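Local coordinates for protein putative histidinol-phosphate aminotransferase (Burkholderia pseudomallei, PDB 3P1T) that is a putative pyridoxal-phosphate-dependent aminotransferase that probably transfers an amino group between L-histidinol phosphate and 2-oxoglutarate in histidine biosynthesis, at residues 91-103 with 132-146. Sequence-based numbering, arbitrary orientation. Where two conformers were deposited one is given.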
loop_
_atom_site.group_PDB
_atom_site.type_symbol
_atom_site.label_atom_id
_atom_site.label_comp_id
_atom_site.label_asym_id
_atom_site.label_seq_id
_atom_site.Cartn_x
_atom_site.Cartn_y
_atom_site.Cartn_z
HETATM N N MSE A 91 -16.197 9.884 -17.380
HETATM C CA MSE A 91 -15.827 11.277 -17.591
HETATM C C MSE A 91 -14.506 11.430 -18.380
HETATM O O MSE A 91 -13.666 10.514 -18.433
HETATM C CB MSE A 91 -15.683 12.010 -16.234
HETATM C CG MSE A 91 -16.930 11.934 -15.343
HETATM SE SE MSE A 91 -16.815 13.103 -13.757
HETATM C CE MSE A 91 -17.483 14.727 -14.549
ATOM N N ARG A 92 -14.318 12.625 -18.962
ATOM C CA ARG A 92 -13.079 12.977 -19.628
ATOM C C ARG A 92 -12.181 13.564 -18.573
ATOM O O ARG A 92 -12.576 14.482 -17.853
ATOM C CB ARG A 92 -13.325 13.934 -20.798
ATOM C CG ARG A 92 -12.066 14.275 -21.573
ATOM C CD ARG A 92 -12.331 15.221 -22.719
ATOM N NE ARG A 92 -12.634 16.589 -22.291
ATOM C CZ ARG A 92 -12.565 17.656 -23.088
ATOM N NH1 ARG A 92 -12.146 17.530 -24.341
ATOM N NH2 ARG A 92 -12.858 18.864 -22.622
ATOM N N PHE A 93 -10.996 13.000 -18.427
ATOM C CA PHE A 93 -10.040 13.486 -17.446
ATOM C C PHE A 93 -9.191 14.574 -18.100
ATOM O O PHE A 93 -8.738 14.430 -19.244
ATOM C CB PHE A 93 -9.217 12.332 -16.873
ATOM C CG PHE A 93 -10.054 11.569 -15.872
ATOM C CD1 PHE A 93 -11.018 10.658 -16.297
ATOM C CD2 PHE A 93 -9.932 11.812 -14.510
ATOM C CE1 PHE A 93 -11.852 10.015 -15.380
ATOM C CE2 PHE A 93 -10.749 11.144 -13.594
ATOM C CZ PHE A 93 -11.713 10.266 -14.038
ATOM N N VAL A 94 -9.089 15.712 -17.402
ATOM C CA VAL A 94 -8.394 16.894 -17.892
ATOM C C VAL A 94 -7.227 17.228 -16.950
ATOM O O VAL A 94 -7.422 17.457 -15.755
ATOM C CB VAL A 94 -9.375 18.077 -18.045
ATOM C CG1 VAL A 94 -8.642 19.367 -18.377
ATOM C CG2 VAL A 94 -10.436 17.785 -19.088
ATOM N N THR A 95 -6.016 17.236 -17.499
ATOM C CA THR A 95 -4.792 17.534 -16.751
ATOM C C THR A 95 -3.975 18.574 -17.518
ATOM O O THR A 95 -4.248 18.830 -18.699
ATOM C CB THR A 95 -3.976 16.240 -16.509
ATOM O OG1 THR A 95 -3.520 15.714 -17.763
ATOM C CG2 THR A 95 -4.755 15.181 -15.729
ATOM N N ALA A 96 -2.966 19.166 -16.850
ATOM C CA ALA A 96 -2.054 20.128 -17.480
ATOM C C ALA A 96 -0.897 19.416 -18.144
ATOM O O ALA A 96 -0.432 18.393 -17.650
ATOM C CB ALA A 96 -1.530 21.101 -16.452
ATOM N N TRP A 97 -0.454 19.923 -19.279
ATOM C CA TRP A 97 0.726 19.410 -19.955
ATOM C C TRP A 97 1.376 20.543 -20.753
ATOM O O TRP A 97 0.738 21.075 -21.663
ATOM C CB TRP A 97 0.453 18.197 -20.839
ATOM C CG TRP A 97 1.724 17.525 -21.280
ATOM C CD1 TRP A 97 2.360 17.687 -22.475
ATOM C CD2 TRP A 97 2.568 16.680 -20.484
ATOM N NE1 TRP A 97 3.518 16.952 -22.496
ATOM C CE2 TRP A 97 3.670 16.317 -21.290
ATOM C CE3 TRP A 97 2.489 16.171 -19.171
ATOM C CZ2 TRP A 97 4.679 15.453 -20.837
ATOM C CZ3 TRP A 97 3.503 15.336 -18.715
ATOM C CH2 TRP A 97 4.572 14.972 -19.548
ATOM N N PRO A 98 2.611 20.972 -20.401
ATOM C CA PRO A 98 3.508 20.441 -19.360
ATOM C C PRO A 98 2.919 20.526 -17.965
ATOM O O PRO A 98 2.162 21.451 -17.669
ATOM C CB PRO A 98 4.742 21.349 -19.466
ATOM C CG PRO A 98 4.739 21.811 -20.871
ATOM C CD PRO A 98 3.281 22.037 -21.165
ATOM N N GLY A 99 3.273 19.545 -17.136
ATOM C CA GLY A 99 2.831 19.419 -15.759
ATOM C C GLY A 99 3.256 18.073 -15.212
ATOM O O GLY A 99 3.968 17.338 -15.896
ATOM N N PHE A 100 2.825 17.733 -13.985
ATOM C CA PHE A 100 3.154 16.473 -13.330
ATOM C C PHE A 100 2.746 15.280 -14.213
ATOM O O PHE A 100 1.643 15.241 -14.742
ATOM C CB PHE A 100 2.481 16.409 -11.959
ATOM C CG PHE A 100 2.708 15.116 -11.219
ATOM C CD1 PHE A 100 3.990 14.729 -10.840
ATOM C CD2 PHE A 100 1.637 14.292 -10.880
ATOM C CE1 PHE A 100 4.200 13.522 -10.169
ATOM C CE2 PHE A 100 1.847 13.099 -10.183
ATOM C CZ PHE A 100 3.128 12.716 -9.844
ATOM N N ASP A 101 3.668 14.345 -14.407
ATOM C CA ASP A 101 3.526 13.227 -15.339
ATOM C C ASP A 101 2.821 11.995 -14.742
ATOM O O ASP A 101 2.502 11.062 -15.496
ATOM C CB ASP A 101 4.927 12.794 -15.847
ATOM C CG ASP A 101 5.948 12.325 -14.795
ATOM O OD1 ASP A 101 5.858 12.779 -13.620
ATOM O OD2 ASP A 101 6.862 11.540 -15.160
ATOM N N GLY A 102 2.590 11.989 -13.429
ATOM C CA GLY A 102 1.942 10.878 -12.746
ATOM C C GLY A 102 0.527 10.577 -13.198
ATOM O O GLY A 102 0.137 9.405 -13.279
ATOM N N TYR A 103 -0.251 11.632 -13.499
ATOM C CA TYR A 103 -1.641 11.492 -13.953
ATOM C C TYR A 103 -1.651 10.782 -15.298
ATOM O O TYR A 103 -2.413 9.832 -15.462
ATOM C CB TYR A 103 -2.370 12.845 -14.019
ATOM C CG TYR A 103 -2.118 13.754 -12.832
ATOM C CD1 TYR A 103 -2.302 13.302 -11.527
ATOM C CD2 TYR A 103 -1.765 15.085 -13.014
ATOM C CE1 TYR A 103 -2.047 14.125 -10.436
ATOM C CE2 TYR A 103 -1.564 15.934 -11.930
ATOM C CZ TYR A 103 -1.691 15.443 -10.645
ATOM O OH TYR A 103 -1.450 16.275 -9.597
ATOM N N GLN A 132 -12.259 25.012 -22.847
ATOM C CA GLN A 132 -12.816 23.776 -23.402
ATOM C C GLN A 132 -13.275 22.842 -22.271
ATOM O O GLN A 132 -13.878 21.799 -22.553
ATOM C CB GLN A 132 -11.809 23.065 -24.335
ATOM C CG GLN A 132 -11.565 23.808 -25.662
ATOM C CD GLN A 132 -10.560 23.140 -26.578
ATOM O OE1 GLN A 132 -10.755 22.012 -27.060
ATOM N NE2 GLN A 132 -9.509 23.871 -26.923
ATOM N N VAL A 133 -13.022 23.214 -20.999
ATOM C CA VAL A 133 -13.445 22.419 -19.832
ATOM C C VAL A 133 -14.980 22.413 -19.785
ATOM O O VAL A 133 -15.576 23.487 -19.914
ATOM C CB VAL A 133 -12.822 22.974 -18.522
ATOM C CG1 VAL A 133 -13.486 22.382 -17.280
ATOM C CG2 VAL A 133 -11.312 22.754 -18.493
ATOM N N SER A 134 -15.616 21.209 -19.638
ATOM C CA SER A 134 -17.087 21.027 -19.606
ATOM C C SER A 134 -17.528 20.266 -18.360
ATOM O O SER A 134 -16.686 19.752 -17.639
ATOM C CB SER A 134 -17.576 20.292 -20.852
ATOM O OG SER A 134 -17.200 18.925 -20.865
ATOM N N ARG A 135 -18.845 20.174 -18.112
ATOM C CA ARG A 135 -19.403 19.508 -16.928
ATOM C C ARG A 135 -19.271 17.975 -17.034
ATOM O O ARG A 135 -19.549 17.268 -16.065
ATOM C CB ARG A 135 -20.861 19.927 -16.712
ATOM C CG ARG A 135 -21.034 21.412 -16.289
ATOM C CD ARG A 135 -20.818 21.662 -14.792
ATOM N NE ARG A 135 -20.901 23.083 -14.428
ATOM C CZ ARG A 135 -22.010 23.705 -14.025
ATOM N NH1 ARG A 135 -23.158 23.042 -13.932
ATOM N NH2 ARG A 135 -21.982 24.997 -13.721
ATOM N N ASP A 136 -18.782 17.472 -18.184
ATOM C CA ASP A 136 -18.468 16.055 -18.426
ATOM C C ASP A 136 -17.035 15.750 -18.029
ATOM O O ASP A 136 -16.613 14.602 -18.121
ATOM C CB ASP A 136 -18.654 15.672 -19.911
ATOM C CG ASP A 136 -19.981 15.994 -20.566
ATOM O OD1 ASP A 136 -21.030 15.560 -20.027
ATOM O OD2 ASP A 136 -19.964 16.573 -21.687
ATOM N N ASP A 137 -16.261 16.780 -17.645
ATOM C CA ASP A 137 -14.847 16.631 -17.329
ATOM C C ASP A 137 -14.568 16.602 -15.853
ATOM O O ASP A 137 -15.209 17.302 -15.066
ATOM C CB ASP A 137 -14.006 17.774 -17.939
ATOM C CG ASP A 137 -14.059 17.927 -19.455
ATOM O OD1 ASP A 137 -14.455 16.953 -20.145
ATOM O OD2 ASP A 137 -13.694 19.012 -19.951
ATOM N N CYS A 138 -13.571 15.780 -15.496
ATOM C CA CYS A 138 -12.971 15.666 -14.183
ATOM C C CYS A 138 -11.580 16.283 -14.284
ATOM O O CYS A 138 -10.712 15.734 -14.972
ATOM C CB CYS A 138 -12.939 14.224 -13.699
ATOM S SG CYS A 138 -12.136 14.026 -12.090
ATOM N N VAL A 139 -11.406 17.481 -13.720
ATOM C CA VAL A 139 -10.158 18.218 -13.851
ATOM C C VAL A 139 -9.271 17.907 -12.655
ATOM O O VAL A 139 -9.697 18.053 -11.511
ATOM C CB VAL A 139 -10.412 19.738 -14.020
ATOM C CG1 VAL A 139 -9.105 20.487 -14.217
ATOM C CG2 VAL A 139 -11.356 20.008 -15.194
ATOM N N VAL A 140 -8.043 17.435 -12.939
ATOM C CA VAL A 140 -7.020 17.071 -11.945
ATOM C C VAL A 140 -5.796 17.971 -12.177
ATOM O O VAL A 140 -5.097 17.820 -13.180
ATOM C CB VAL A 140 -6.650 15.553 -11.985
ATOM C CG1 VAL A 140 -5.555 15.222 -10.972
ATOM C CG2 VAL A 140 -7.872 14.669 -11.761
ATOM N N LEU A 141 -5.565 18.928 -11.268
ATOM C CA LEU A 141 -4.439 19.872 -11.349
ATOM C C LEU A 141 -3.644 19.944 -10.047
ATOM O O LEU A 141 -4.212 19.835 -8.958
ATOM C CB LEU A 141 -4.941 21.283 -11.692
ATOM C CG LEU A 141 -5.577 21.477 -13.055
ATOM C CD1 LEU A 141 -6.477 22.652 -13.052
ATOM C CD2 LEU A 141 -4.536 21.556 -14.158
ATOM N N ALA A 142 -2.323 20.164 -10.166
ATOM C CA ALA A 142 -1.435 20.340 -9.016
ATOM C C ALA A 142 -1.315 21.830 -8.709
ATOM O O ALA A 142 -1.070 22.620 -9.633
ATOM C CB ALA A 142 -0.070 19.717 -9.290
ATOM N N ASN A 143 -1.557 22.227 -7.439
ATOM C CA ASN A 143 -1.456 23.626 -6.997
ATOM C C ASN A 143 -0.670 23.705 -5.667
ATOM O O ASN A 143 -1.186 23.277 -4.635
ATOM C CB ASN A 143 -2.831 24.277 -6.862
ATOM C CG ASN A 143 -2.800 25.764 -6.599
ATOM O OD1 ASN A 143 -1.937 26.481 -7.082
ATOM N ND2 ASN A 143 -3.781 26.271 -5.867
ATOM N N PRO A 144 0.594 24.216 -5.656
ATOM C CA PRO A 144 1.396 24.743 -6.791
ATOM C C PRO A 144 1.727 23.636 -7.777
ATOM O O PRO A 144 1.704 22.457 -7.397
ATOM C CB PRO A 144 2.662 25.289 -6.106
ATOM C CG PRO A 144 2.300 25.446 -4.655
ATOM C CD PRO A 144 1.344 24.320 -4.392
ATOM N N SER A 145 2.002 23.997 -9.040
ATOM C CA SER A 145 2.307 23.011 -10.086
ATOM C C SER A 145 3.754 22.487 -10.050
ATOM O O SER A 145 4.695 23.215 -9.742
ATOM C CB SER A 145 2.054 23.605 -11.465
ATOM O OG SER A 145 2.426 22.688 -12.482
ATOM N N ASN A 146 3.910 21.219 -10.417
ATOM C CA ASN A 146 5.192 20.539 -10.584
ATOM C C ASN A 146 5.361 20.316 -12.086
ATOM O O ASN A 146 4.440 19.747 -12.677
ATOM C CB ASN A 146 5.246 19.234 -9.760
ATOM C CG ASN A 146 6.507 18.411 -9.905
ATOM O OD1 ASN A 146 7.518 18.841 -10.446
ATOM N ND2 ASN A 146 6.475 17.195 -9.406
HETATM O O HOH W 1 -2.517 18.551 -14.082
HETATM O O HOH W 2 2.007 22.691 -15.085
HETATM O O HOH W 3 1.557 19.799 -12.458
#
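Arg92 and Asp137, paired neighbours on adjacent parallel strands, run side by side and join at their ends. Along Arg92, CB already lies 3.3 Å from Asp137 OD1; CG and CD pass the same oxygen, and the bend at chi3 (72°) turns the guanidinium onto the carboxylate. NE then donates to OD1 from above the carboxylate plane, while NH2 makes a straighter bond to Asp137 OD2 (2.8 Å, 174°) on its syn side, completing a side-on salt bridge. From the opposite face, Ser134 N also donates to OD2, so three N-H groups fix Asp137 at the end of the Ser134-Asp137 type I turn. Between the strands, Val94 N bonds to Cys138 O and Val140 N to Val94 O; one step on, water 1 bridges Ala96 N and Val140 O as the strands part. On the sheet face bearing Phe93, Cys138 CB lies over that ring, 4.1 Å from its centroid. Val140 CG1 sits over the middle of the Tyr103 ring, whose hydroxyl bonds to Asp170. Strands 92-96 and 137-142 are parallel neighbours, lying between strands 113-117 and 166-170, in the mixed seven-stranded sheet characteristic of the large domain of fold-type I PLP-dependent aminotransferases.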